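Local coordinates for protein glucose-6-phosphate isomerase (Chlamydia trachomatis D/UW-3/CX, PDB 6OTU) that catalyses the reversible isomerisation of glucose 6-phosphate to fructose 6-phosphate, an early step of glycolysis, at residues Ile81-Glu85 with Ala304-Lys308; Cys175-Ile181 with Val280-Phe285; Ala297-Asp301 with Ala474-His478; Val335-Ser339 with Gly381-Gln385; Phe389-His393 with Gln433-Leu437. All coordinates share one frame; numbering follows the deposited sequence.

Contact 1. Residues Ile81-Glu85 with Ala304-Lys308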
# COMPACT_ATOMS: atom_id res chain seq x y z
N ILE A 81 23.73 -0.68 -20.82
CA ILE A 81 23.26 0.07 -21.98
C ILE A 81 23.07 -0.85 -23.19
O ILE A 81 22.09 -0.72 -23.94
CB ILE A 81 24.23 1.23 -22.29
CG1 ILE A 81 24.21 2.28 -21.17
CG2 ILE A 81 23.91 1.84 -23.67
CD1 ILE A 81 22.89 3.04 -21.02
N LYS A 82 24.00 -1.78 -23.41
CA LYS A 82 23.86 -2.70 -24.54
C LYS A 82 22.62 -3.56 -24.37
O LYS A 82 21.89 -3.81 -25.34
CB LYS A 82 25.11 -3.57 -24.69
N GLN A 83 22.33 -4.00 -23.15
CA GLN A 83 21.13 -4.80 -22.93
C GLN A 83 19.87 -3.97 -23.14
O GLN A 83 18.87 -4.49 -23.66
CB GLN A 83 21.16 -5.42 -21.53
CG GLN A 83 22.31 -6.43 -21.32
CD GLN A 83 22.19 -7.14 -19.98
OE1 GLN A 83 21.23 -7.87 -19.73
NE2 GLN A 83 23.17 -6.91 -19.09
N MET A 84 19.88 -2.70 -22.76
CA MET A 84 18.72 -1.84 -23.00
C MET A 84 18.47 -1.68 -24.49
O MET A 84 17.32 -1.77 -24.95
CB MET A 84 18.91 -0.48 -22.33
CG MET A 84 17.78 0.53 -22.55
SD MET A 84 16.12 -0.02 -22.03
CE MET A 84 16.19 -0.05 -20.22
N GLU A 85 19.53 -1.45 -25.27
CA GLU A 85 19.38 -1.40 -26.72
C GLU A 85 18.77 -2.69 -27.24
O GLU A 85 17.77 -2.68 -27.97
CB GLU A 85 20.72 -1.16 -27.39
CG GLU A 85 21.24 0.23 -27.30
CD GLU A 85 22.47 0.41 -28.15
OE1 GLU A 85 22.37 0.17 -29.38
OE2 GLU A 85 23.54 0.77 -27.59
N ALA A 304 17.01 6.78 -21.87
CA ALA A 304 17.59 5.66 -21.12
C ALA A 304 18.78 5.00 -21.82
O ALA A 304 19.42 4.13 -21.21
CB ALA A 304 16.53 4.59 -20.86
N LEU A 305 19.09 5.39 -23.07
CA LEU A 305 20.27 4.94 -23.79
C LEU A 305 21.51 5.79 -23.50
O LEU A 305 22.57 5.54 -24.08
CB LEU A 305 20.02 4.95 -25.31
CG LEU A 305 19.13 3.90 -25.97
CD1 LEU A 305 19.30 2.51 -25.36
CD2 LEU A 305 17.68 4.34 -25.93
N THR A 306 21.38 6.80 -22.64
CA THR A 306 22.50 7.67 -22.30
C THR A 306 23.55 6.88 -21.52
O THR A 306 23.25 6.36 -20.45
CB THR A 306 22.00 8.86 -21.49
OG1 THR A 306 21.04 9.59 -22.26
CG2 THR A 306 23.16 9.78 -21.08
N PRO A 307 24.79 6.81 -22.00
CA PRO A 307 25.74 5.86 -21.40
C PRO A 307 26.29 6.25 -20.04
O PRO A 307 26.58 5.35 -19.25
CB PRO A 307 26.86 5.78 -22.45
CG PRO A 307 26.32 6.46 -23.67
CD PRO A 307 25.30 7.44 -23.22
N LYS A 308 26.45 7.54 -19.74
CA LYS A 308 26.94 7.95 -18.42
C LYS A 308 25.82 7.82 -17.40
O LYS A 308 24.78 8.48 -17.52
CB LYS A 308 27.49 9.38 -18.45
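I81 points from helix 80-89 toward the loop A304-K308, and its CD1 methyl does most of the touching. That methyl lies against two backbone carbonyl oxygens at once, 3.4 Å from T306 O and 3.6 Å from A304 O, while CG1 rests 3.9 Å from P307 CA at the flank of the proline. One turn along the helix from I81, M84 and E85 meet the CD1 branch of L305, which sits 3.8 Å from M84 CG and 3.6 Å from E85 CG, so a single methyl touches the two methylenes. The M84 chain crosses L305 at about a right angle. No hydrogen bond joins the segments, and the contact is a purely van der Waals fit of a helix against the loop that links helix 287-303 to helix 313-327, far from the substrate sites. The two carbonyls that the I81 methyl lies against are not left without polar partners, for N312 ND2 donates to both A304 O and T306 O. T306 OG1 in turn bonds H303 O, tying the loop back to the helix it leaves. M84 starts with CG anti to its backbone N (chi1 178°) and then bends twice, which turns its sulfur end toward helix 466-487, where it packs on H478, A481 and F482. I81 also meets L315 of helix 313-327, and E85 marks the outer, exposed margin.

Contact 2. Residues Cys175-Ile181 with Val280-Phe285; sequences CPSDKRI and VLGFAF
C175 and K179 bring the backbone of one segment close to F285 and A284, the last two residues of helix 275-285, with CA-CA distances of 5.8 Å and 5.6 Å. The first segment is an extended loop that becomes strand only at R180, and it passes the C-terminal turn of the helix. Between the two close points S177 folds an ST turn, its OG accepting from K179 N at 3.1 Å; the same hydroxyl lies near A284 O, where any hydrogen bond is weak. The side chains then sort into three patches. C175 CB packs 3.5 Å from F285 CD1, and its sulfur, 4.7 Å from the F285 ring centroid and 34° off the normal, makes an oblique sulfur-aromatic contact. K179 runs across F283 at about a right angle, its CG 3.5 Å from CE2 and its CE over one ring face; F283 presents that face with its CG anti to the backbone N (chi1 176°). The lysine's ammonium group travels on to F149 O and R146 O, so it is the aliphatic stem that crosses the ring. I181 completes the set, CD1 reaching the edge of F283 in the ring plane while CG2 lies 3.6 Å from V280 CG2. S177 O bonds R197 of the second subunit, which places the loop near the dimer interface. Helix 275-285 thus covers the entry to edge strand 180-184 of the five-stranded parallel sheet, an arrangement typical of the alpha-beta-alpha sandwich of SIS domains.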
# COMPACT_ATOMS: atom_id res chain seq x y z
N CYS A 175 -6.86 16.83 -17.06
CA CYS A 175 -7.66 16.76 -18.27
C CYS A 175 -9.13 16.87 -17.91
O CYS A 175 -9.64 16.02 -17.16
CB CYS A 175 -7.40 15.45 -19.02
SG CYS A 175 -5.66 15.12 -19.29
N PRO A 176 -9.83 17.87 -18.42
CA PRO A 176 -11.28 17.97 -18.16
C PRO A 176 -12.00 16.75 -18.70
O PRO A 176 -11.72 16.27 -19.80
CB PRO A 176 -11.69 19.24 -18.91
CG PRO A 176 -10.40 19.89 -19.38
CD PRO A 176 -9.37 18.82 -19.44
N SER A 177 -12.94 16.23 -17.90
CA SER A 177 -13.66 15.01 -18.25
C SER A 177 -14.92 14.91 -17.40
O SER A 177 -14.89 15.21 -16.21
CB SER A 177 -12.76 13.78 -18.05
OG SER A 177 -13.51 12.59 -17.87
N ASP A 178 -16.02 14.49 -18.03
CA ASP A 178 -17.25 14.13 -17.32
C ASP A 178 -17.50 12.62 -17.32
O ASP A 178 -18.57 12.18 -16.90
CB ASP A 178 -18.45 14.87 -17.92
CG ASP A 178 -18.60 14.66 -19.44
OD1 ASP A 178 -17.66 14.15 -20.09
OD2 ASP A 178 -19.66 15.03 -19.98
N LYS A 179 -16.53 11.83 -17.78
CA LYS A 179 -16.68 10.37 -17.79
C LYS A 179 -16.52 9.82 -16.39
O LYS A 179 -15.68 10.28 -15.60
CB LYS A 179 -15.64 9.73 -18.71
CG LYS A 179 -15.69 10.24 -20.13
CD LYS A 179 -17.12 10.25 -20.65
CE LYS A 179 -17.15 10.71 -22.12
NZ LYS A 179 -18.54 10.76 -22.70
N ARG A 180 -17.32 8.81 -16.08
CA ARG A 180 -17.17 8.05 -14.85
C ARG A 180 -16.49 6.73 -15.16
O ARG A 180 -16.89 6.02 -16.09
CB ARG A 180 -18.53 7.82 -14.20
CG ARG A 180 -19.43 9.05 -14.18
CD ARG A 180 -20.82 8.65 -13.72
NE ARG A 180 -20.87 8.36 -12.29
CZ ARG A 180 -21.60 7.39 -11.74
NH1 ARG A 180 -22.34 6.60 -12.51
NH2 ARG A 180 -21.60 7.21 -10.42
N ILE A 181 -15.46 6.40 -14.37
CA ILE A 181 -14.51 5.34 -14.69
C ILE A 181 -14.39 4.41 -13.49
O ILE A 181 -14.15 4.86 -12.37
CB ILE A 181 -13.13 5.90 -15.09
CG1 ILE A 181 -13.28 7.00 -16.16
CG2 ILE A 181 -12.20 4.80 -15.57
CD1 ILE A 181 -13.76 6.49 -17.49
N VAL A 280 -9.12 3.04 -21.94
CA VAL A 280 -9.69 3.74 -20.79
C VAL A 280 -9.19 5.18 -20.74
O VAL A 280 -9.97 6.11 -20.51
CB VAL A 280 -9.41 2.98 -19.48
CG1 VAL A 280 -7.92 2.85 -19.21
CG2 VAL A 280 -10.12 3.67 -18.32
N LEU A 281 -7.89 5.39 -20.97
CA LEU A 281 -7.35 6.74 -20.96
C LEU A 281 -7.94 7.57 -22.09
O LEU A 281 -8.35 8.71 -21.88
CB LEU A 281 -5.82 6.71 -21.05
CG LEU A 281 -5.08 6.02 -19.89
CD1 LEU A 281 -3.59 5.94 -20.18
CD2 LEU A 281 -5.34 6.71 -18.56
N GLY A 282 -7.98 7.00 -23.30
CA GLY A 282 -8.56 7.72 -24.42
C GLY A 282 -10.01 8.12 -24.21
O GLY A 282 -10.42 9.23 -24.55
N PHE A 283 -10.81 7.22 -23.63
CA PHE A 283 -12.21 7.53 -23.37
C PHE A 283 -12.35 8.61 -22.30
O PHE A 283 -13.15 9.54 -22.45
CB PHE A 283 -12.95 6.25 -22.96
CG PHE A 283 -14.39 6.47 -22.58
CD1 PHE A 283 -15.38 6.45 -23.55
CD2 PHE A 283 -14.76 6.66 -21.26
CE1 PHE A 283 -16.72 6.64 -23.20
CE2 PHE A 283 -16.09 6.84 -20.91
CZ PHE A 283 -17.07 6.83 -21.88
N ALA A 284 -11.59 8.49 -21.21
CA ALA A 284 -11.67 9.48 -20.14
C ALA A 284 -11.32 10.86 -20.64
O ALA A 284 -12.10 11.81 -20.50
CB ALA A 284 -10.75 9.08 -18.98
N PHE A 285 -10.14 11.00 -21.25
CA PHE A 285 -9.55 12.31 -21.49
C PHE A 285 -9.43 12.68 -22.96
O PHE A 285 -8.91 13.76 -23.26
CB PHE A 285 -8.17 12.38 -20.82
CG PHE A 285 -8.15 11.78 -19.44
CD1 PHE A 285 -8.90 12.35 -18.42
CD2 PHE A 285 -7.38 10.66 -19.15
CE1 PHE A 285 -8.88 11.81 -17.14
CE2 PHE A 285 -7.36 10.13 -17.87
CZ PHE A 285 -8.11 10.71 -16.87

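Contact 3. Residues Ala297-Asp301 with Ala474-His478; sequences AAAID and AFYEH
A297 and A474 define the tight end of this helix pair: their CA atoms come to 5.1 Å, and the two CB methyls sit 4.0 Å apart. A474 CB is also pressed against I300, 3.8 Å from I300 CB, so one methyl fills the gap between successive turns of the opposite helix. The I300 CG2 branch, anti to its backbone N, carries the packing onward to F475 N and to the edge of the H478 ring. From there the helices part. Segments 297-301 and 474-478 cross at −37°, with 9.2 Å between their axes at closest approach, and toward D301 and H478 longer side chains must span the widening gap. This is classical helix-helix packing, in which helix 287-303 lies against the long helix 466-487 in the protein interior, so the looser end opens onto other side chains and not onto solvent. What bridges it is polar. H478 NE2 donates to D301 OD1 over 2.6 Å at 162°, a His-carboxylate hydrogen bond. The oxygen lies close to the ring plane but is approached on its anti side, with carboxylate and ring planes steeply inclined. R112 of helix 110-113 forms salt bridges with D301 OD2 and with E477 OE1, and would offset the mutual repulsion of two acids whose OD1 and OE1 lie 5.5 Å apart. The carboxylate may also favour positive charge on the imidazole, an effect that the arginine would temper. T109, M87 and P314 pack on H478.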
# COMPACT_ATOMS: atom_id res chain seq x y z
N ALA A 297 6.47 8.86 -22.44
CA ALA A 297 7.17 7.58 -22.32
C ALA A 297 8.26 7.44 -23.38
O ALA A 297 9.41 7.09 -23.07
CB ALA A 297 6.15 6.45 -22.39
N ALA A 298 7.94 7.70 -24.65
CA ALA A 298 8.95 7.55 -25.70
C ALA A 298 10.17 8.42 -25.45
O ALA A 298 11.30 8.03 -25.78
CB ALA A 298 8.34 7.87 -27.06
N ALA A 299 9.98 9.60 -24.85
CA ALA A 299 11.11 10.48 -24.58
C ALA A 299 12.06 9.86 -23.56
O ALA A 299 13.28 10.05 -23.65
CB ALA A 299 10.61 11.85 -24.12
N ILE A 300 11.52 9.13 -22.57
CA ILE A 300 12.38 8.48 -21.58
C ILE A 300 13.04 7.23 -22.18
O ILE A 300 14.22 6.96 -21.92
CB ILE A 300 11.60 8.15 -20.29
CG1 ILE A 300 11.31 9.42 -19.46
CG2 ILE A 300 12.37 7.17 -19.41
CD1 ILE A 300 12.55 10.22 -19.06
N ASP A 301 12.29 6.46 -22.99
CA ASP A 301 12.90 5.37 -23.76
C ASP A 301 14.17 5.85 -24.46
O ASP A 301 15.21 5.17 -24.42
CB ASP A 301 11.92 4.82 -24.79
CG ASP A 301 10.67 4.21 -24.17
OD1 ASP A 301 10.66 3.98 -22.94
OD2 ASP A 301 9.70 3.98 -24.92
N ALA A 474 7.61 5.33 -17.73
CA ALA A 474 8.73 4.73 -18.45
C ALA A 474 10.00 4.74 -17.59
O ALA A 474 10.81 3.81 -17.65
CB ALA A 474 8.97 5.46 -19.78
N PHE A 475 10.17 5.80 -16.80
CA PHE A 475 11.29 5.89 -15.87
C PHE A 475 11.41 4.65 -15.00
O PHE A 475 12.49 4.07 -14.88
CB PHE A 475 11.11 7.12 -15.01
CG PHE A 475 12.08 7.21 -13.89
CD1 PHE A 475 13.39 7.60 -14.12
CD2 PHE A 475 11.67 6.96 -12.58
CE1 PHE A 475 14.30 7.71 -13.07
CE2 PHE A 475 12.56 7.07 -11.53
CZ PHE A 475 13.88 7.46 -11.76
N TYR A 476 10.30 4.24 -14.38
CA TYR A 476 10.35 3.11 -13.47
C TYR A 476 10.44 1.79 -14.23
O TYR A 476 11.12 0.86 -13.78
CB TYR A 476 9.14 3.13 -12.53
CG TYR A 476 9.41 3.92 -11.27
CD1 TYR A 476 10.18 3.37 -10.25
CD2 TYR A 476 8.93 5.23 -11.10
CE1 TYR A 476 10.46 4.09 -9.10
CE2 TYR A 476 9.20 5.96 -9.95
CZ TYR A 476 9.97 5.37 -8.95
OH TYR A 476 10.26 6.05 -7.78
N GLU A 477 9.79 1.70 -15.39
CA GLU A 477 9.95 0.51 -16.22
C GLU A 477 11.42 0.27 -16.52
O GLU A 477 11.91 -0.85 -16.38
CB GLU A 477 9.15 0.65 -17.53
CG GLU A 477 7.64 0.65 -17.30
CD GLU A 477 6.83 0.72 -18.59
OE1 GLU A 477 7.42 0.99 -19.67
OE2 GLU A 477 5.60 0.48 -18.52
N HIS A 478 12.16 1.32 -16.87
CA HIS A 478 13.57 1.14 -17.20
C HIS A 478 14.45 0.98 -15.97
O HIS A 478 15.44 0.23 -16.02
CB HIS A 478 14.04 2.29 -18.08
CG HIS A 478 13.34 2.30 -19.40
ND1 HIS A 478 13.03 1.13 -20.05
CD2 HIS A 478 12.83 3.30 -20.15
CE1 HIS A 478 12.39 1.41 -21.17
NE2 HIS A 478 12.26 2.73 -21.25

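Contact 4. Residues Val335-Ser339 with Gly381-Gln385; sequences VIPYS and GTNCQ
Y338 touches G381 through both backbone and ring, next to strand 332-337, in an inverse gamma turn centred on the tyrosine. P337 O takes two donors: a weak one from S339 N within that turn, and G381 N from across at 3.0 Å and 153°. The latter arrives above the carbonyl plane, away from either lone pair. At the far end of the ring Y338 OH gives its proton to Q385 OE1 over 2.9 Å, in the plane of the amide carbonyl and on a lone pair. The other half of this amide is spoken for as well, Q385 NE2 donating to N429 OD1, so the flat group is gripped on both heteroatoms right beside the active-site residue H386. Polar groups of G381 and T382, joined by a cis peptide, look to the second subunit: G381 O and T382 N meet the side chain of its N186, and T382 OG1 bonds its E217. Apolar filling comes from I336 CG2, 3.5 Å from C384 SG. G381 CA sits over the centre of the Y338 ring in a CH-pi contact, 3.7 Å from the centroid and only 4° off the normal.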
# COMPACT_ATOMS: atom_id res chain seq x y z
N VAL A 335 8.37 4.21 -1.82
CA VAL A 335 8.11 5.23 -2.82
C VAL A 335 7.05 6.18 -2.25
O VAL A 335 5.94 5.76 -1.92
CB VAL A 335 7.65 4.62 -4.15
CG1 VAL A 335 7.63 5.67 -5.25
CG2 VAL A 335 8.57 3.44 -4.55
N ILE A 336 7.40 7.46 -2.13
CA ILE A 336 6.57 8.43 -1.40
C ILE A 336 6.18 9.59 -2.30
O ILE A 336 6.90 10.59 -2.36
CB ILE A 336 7.30 8.95 -0.14
CG1 ILE A 336 7.75 7.78 0.76
CG2 ILE A 336 6.43 9.95 0.62
CD1 ILE A 336 6.60 6.93 1.33
N PRO A 337 5.06 9.51 -3.02
CA PRO A 337 4.65 10.65 -3.88
C PRO A 337 3.93 11.74 -3.08
O PRO A 337 2.98 11.48 -2.34
CB PRO A 337 3.73 10.00 -4.93
CG PRO A 337 3.71 8.45 -4.59
CD PRO A 337 4.19 8.33 -3.17
N TYR A 338 4.42 12.98 -3.21
CA TYR A 338 3.73 14.14 -2.62
C TYR A 338 2.75 14.68 -3.65
O TYR A 338 2.91 15.77 -4.21
CB TYR A 338 4.73 15.20 -2.16
CG TYR A 338 5.30 14.91 -0.78
CD1 TYR A 338 6.05 13.76 -0.56
CD2 TYR A 338 5.07 15.76 0.31
CE1 TYR A 338 6.57 13.47 0.68
CE2 TYR A 338 5.58 15.47 1.58
CZ TYR A 338 6.33 14.31 1.75
OH TYR A 338 6.86 13.97 2.99
N SER A 339 1.73 13.87 -3.91
CA SER A 339 0.90 14.02 -5.10
C SER A 339 -0.37 13.20 -5.01
O SER A 339 -0.32 11.97 -5.09
CB SER A 339 1.68 13.60 -6.35
OG SER A 339 0.94 13.88 -7.53
N GLY A 381 2.64 11.64 0.60
CA GLY A 381 2.84 12.71 1.55
C GLY A 381 1.87 13.84 1.26
O GLY A 381 1.43 14.01 0.12
N THR A 382 1.56 14.65 2.28
CA THR A 382 2.15 14.57 3.62
C THR A 382 1.55 13.50 4.57
O THR A 382 2.01 13.38 5.71
CB THR A 382 2.00 15.92 4.38
OG1 THR A 382 0.61 16.28 4.44
CG2 THR A 382 2.83 17.06 3.76
N ASN A 383 0.52 12.75 4.14
CA ASN A 383 -0.11 11.79 5.06
C ASN A 383 0.93 10.89 5.73
O ASN A 383 0.86 10.65 6.93
CB ASN A 383 -1.14 10.91 4.35
CG ASN A 383 -2.21 11.72 3.65
OD1 ASN A 383 -1.90 12.53 2.79
ND2 ASN A 383 -3.47 11.47 3.99
N CYS A 384 1.92 10.41 4.96
CA CYS A 384 2.92 9.48 5.48
C CYS A 384 3.67 10.06 6.68
O CYS A 384 4.08 9.30 7.57
CB CYS A 384 3.92 9.10 4.38
SG CYS A 384 4.84 10.54 3.72
N GLN A 385 3.86 11.38 6.74
CA GLN A 385 4.53 12.01 7.88
C GLN A 385 3.79 11.79 9.21
O GLN A 385 4.40 11.89 10.28
CB GLN A 385 4.68 13.53 7.65
CG GLN A 385 5.25 13.89 6.28
CD GLN A 385 5.28 15.37 6.00
OE1 GLN A 385 5.87 15.81 5.01
NE2 GLN A 385 4.62 16.15 6.85

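Contact 5. Residues Phe389-His393 with Gln433-Leu437; sequences FQSLH and QSLAL
H393 and Q433 meet because each side chain leaves its helix with CG anti to the carbonyl carbon (chi1 −78° for the histidine), and because Q433 then bends sharply at chi2, −94°, to swing its amide toward the imidazole. H393 NE2 donates to Q433 OE1 over 2.8 Å at 166°, nearly straight and in the ring plane, though somewhat tilted from the plane of the amide carbonyl. The same oxygen lies at the edge of the F389 ring, 3.1 Å from its CD2, while the imidazole N-H points at it. Over one face of the histidine ring sits the L437 CD2 methyl, 3.8 Å from the centroid, a CH-pi contact displaced toward the rim; that methyl also meets L392 CB. On the other nitrogen, H393 ND1 has a water at 2.8 Å, which donates in turn to A436 O at 2.9 Å. Short helix 389-394, which follows the active-site H386, is thereby fastened to helix 422-439; on strand 401-406, F389 of the one and S434 and L437 of the other pack on F403, and L392 on V401. Bonded at both nitrogens and covered by a leucine, the imidazole is fixed in rotation within a buried interface. Since NE2 is the donor, the amide of Q433 must present its oxygen to H393, and its nitrogen is left facing Q385 in the neighbouring loop.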
# COMPACT_ATOMS: atom_id res chain seq x y z
N PHE A 389 6.08 7.15 8.93
CA PHE A 389 7.33 7.89 9.05
C PHE A 389 7.89 7.84 10.47
O PHE A 389 9.11 7.96 10.64
CB PHE A 389 7.15 9.33 8.59
CG PHE A 389 7.59 9.55 7.17
CD1 PHE A 389 7.45 8.53 6.23
CD2 PHE A 389 8.13 10.76 6.76
CE1 PHE A 389 7.85 8.72 4.92
CE2 PHE A 389 8.53 10.96 5.46
CZ PHE A 389 8.40 9.93 4.53
N GLN A 390 7.04 7.65 11.49
CA GLN A 390 7.55 7.36 12.82
C GLN A 390 8.66 6.31 12.79
O GLN A 390 9.71 6.48 13.42
CB GLN A 390 6.42 6.87 13.73
CG GLN A 390 6.92 6.30 15.06
CD GLN A 390 7.72 7.32 15.87
OE1 GLN A 390 7.30 8.47 16.00
NE2 GLN A 390 8.85 6.91 16.41
N SER A 391 8.46 5.22 12.03
CA SER A 391 9.45 4.14 12.00
C SER A 391 10.67 4.50 11.15
O SER A 391 11.79 4.07 11.46
CB SER A 391 8.81 2.85 11.48
OG SER A 391 9.69 1.76 11.65
N LEU A 392 10.50 5.28 10.09
CA LEU A 392 11.66 5.72 9.32
C LEU A 392 12.58 6.58 10.19
O LEU A 392 13.80 6.42 10.15
CB LEU A 392 11.21 6.48 8.07
CG LEU A 392 10.91 5.65 6.79
CD1 LEU A 392 9.88 4.59 6.99
CD2 LEU A 392 10.46 6.55 5.66
N HIS A 393 12.00 7.46 11.02
CA HIS A 393 12.78 8.38 11.85
C HIS A 393 13.37 7.71 13.10
O HIS A 393 14.44 8.13 13.56
CB HIS A 393 11.93 9.60 12.28
CG HIS A 393 11.75 10.63 11.20
ND1 HIS A 393 12.80 11.32 10.65
CD2 HIS A 393 10.63 11.07 10.57
CE1 HIS A 393 12.35 12.14 9.72
NE2 HIS A 393 11.04 12.00 9.64
N GLN A 433 11.76 16.67 5.10
CA GLN A 433 11.78 15.30 5.62
C GLN A 433 12.98 14.52 5.09
O GLN A 433 13.62 13.78 5.84
CB GLN A 433 10.47 14.59 5.27
CG GLN A 433 9.28 15.11 6.05
CD GLN A 433 9.01 14.30 7.32
OE1 GLN A 433 9.67 13.29 7.59
NE2 GLN A 433 8.03 14.76 8.12
N SER A 434 13.28 14.68 3.81
CA SER A 434 14.49 14.08 3.23
C SER A 434 15.74 14.55 3.98
O SER A 434 16.55 13.74 4.44
CB SER A 434 14.55 14.42 1.74
OG SER A 434 15.82 14.20 1.19
N LEU A 435 15.91 15.87 4.13
CA LEU A 435 17.02 16.40 4.93
C LEU A 435 17.01 15.84 6.35
O LEU A 435 18.06 15.44 6.87
CB LEU A 435 16.96 17.92 4.95
CG LEU A 435 17.40 18.54 3.63
CD1 LEU A 435 17.25 20.04 3.70
CD2 LEU A 435 18.83 18.18 3.31
N ALA A 436 15.84 15.81 6.99
CA ALA A 436 15.76 15.31 8.36
C ALA A 436 16.14 13.84 8.43
O ALA A 436 16.89 13.43 9.33
CB ALA A 436 14.36 15.54 8.91
N LEU A 437 15.66 13.03 7.47
CA LEU A 437 16.00 11.61 7.46
C LEU A 437 17.49 11.40 7.27
O LEU A 437 18.08 10.50 7.89
CB LEU A 437 15.21 10.88 6.36
CG LEU A 437 13.74 10.54 6.64
CD1 LEU A 437 12.97 10.17 5.36
CD2 LEU A 437 13.61 9.43 7.70
O HOH W 1 15.57 11.46 11.05

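The five contacts differ in burial more than in depth. Contacts 1 and 2 are only partly buried and rely chiefly on apolar fits, whereas contacts 3, 4 and 5 are wholly buried and each contains a hydrogen bond made by a side chain across the segments. Contact 3 lies near the chain's centre; contacts 4 and 5 lie farther out, where both touch the second subunit, which contact 2 reaches at one point. Contact 3 uses helix 287-303 and contact 1 the loop that leaves it, and the two touch through H478. Contacts 4 and 5 adjoin near H386, Q385 touching Q433. Contact 2 belongs to the five-stranded parallel sheet and contact 4 to the mixed one, while Y476 of contact 3 reaches V335 of contact 4.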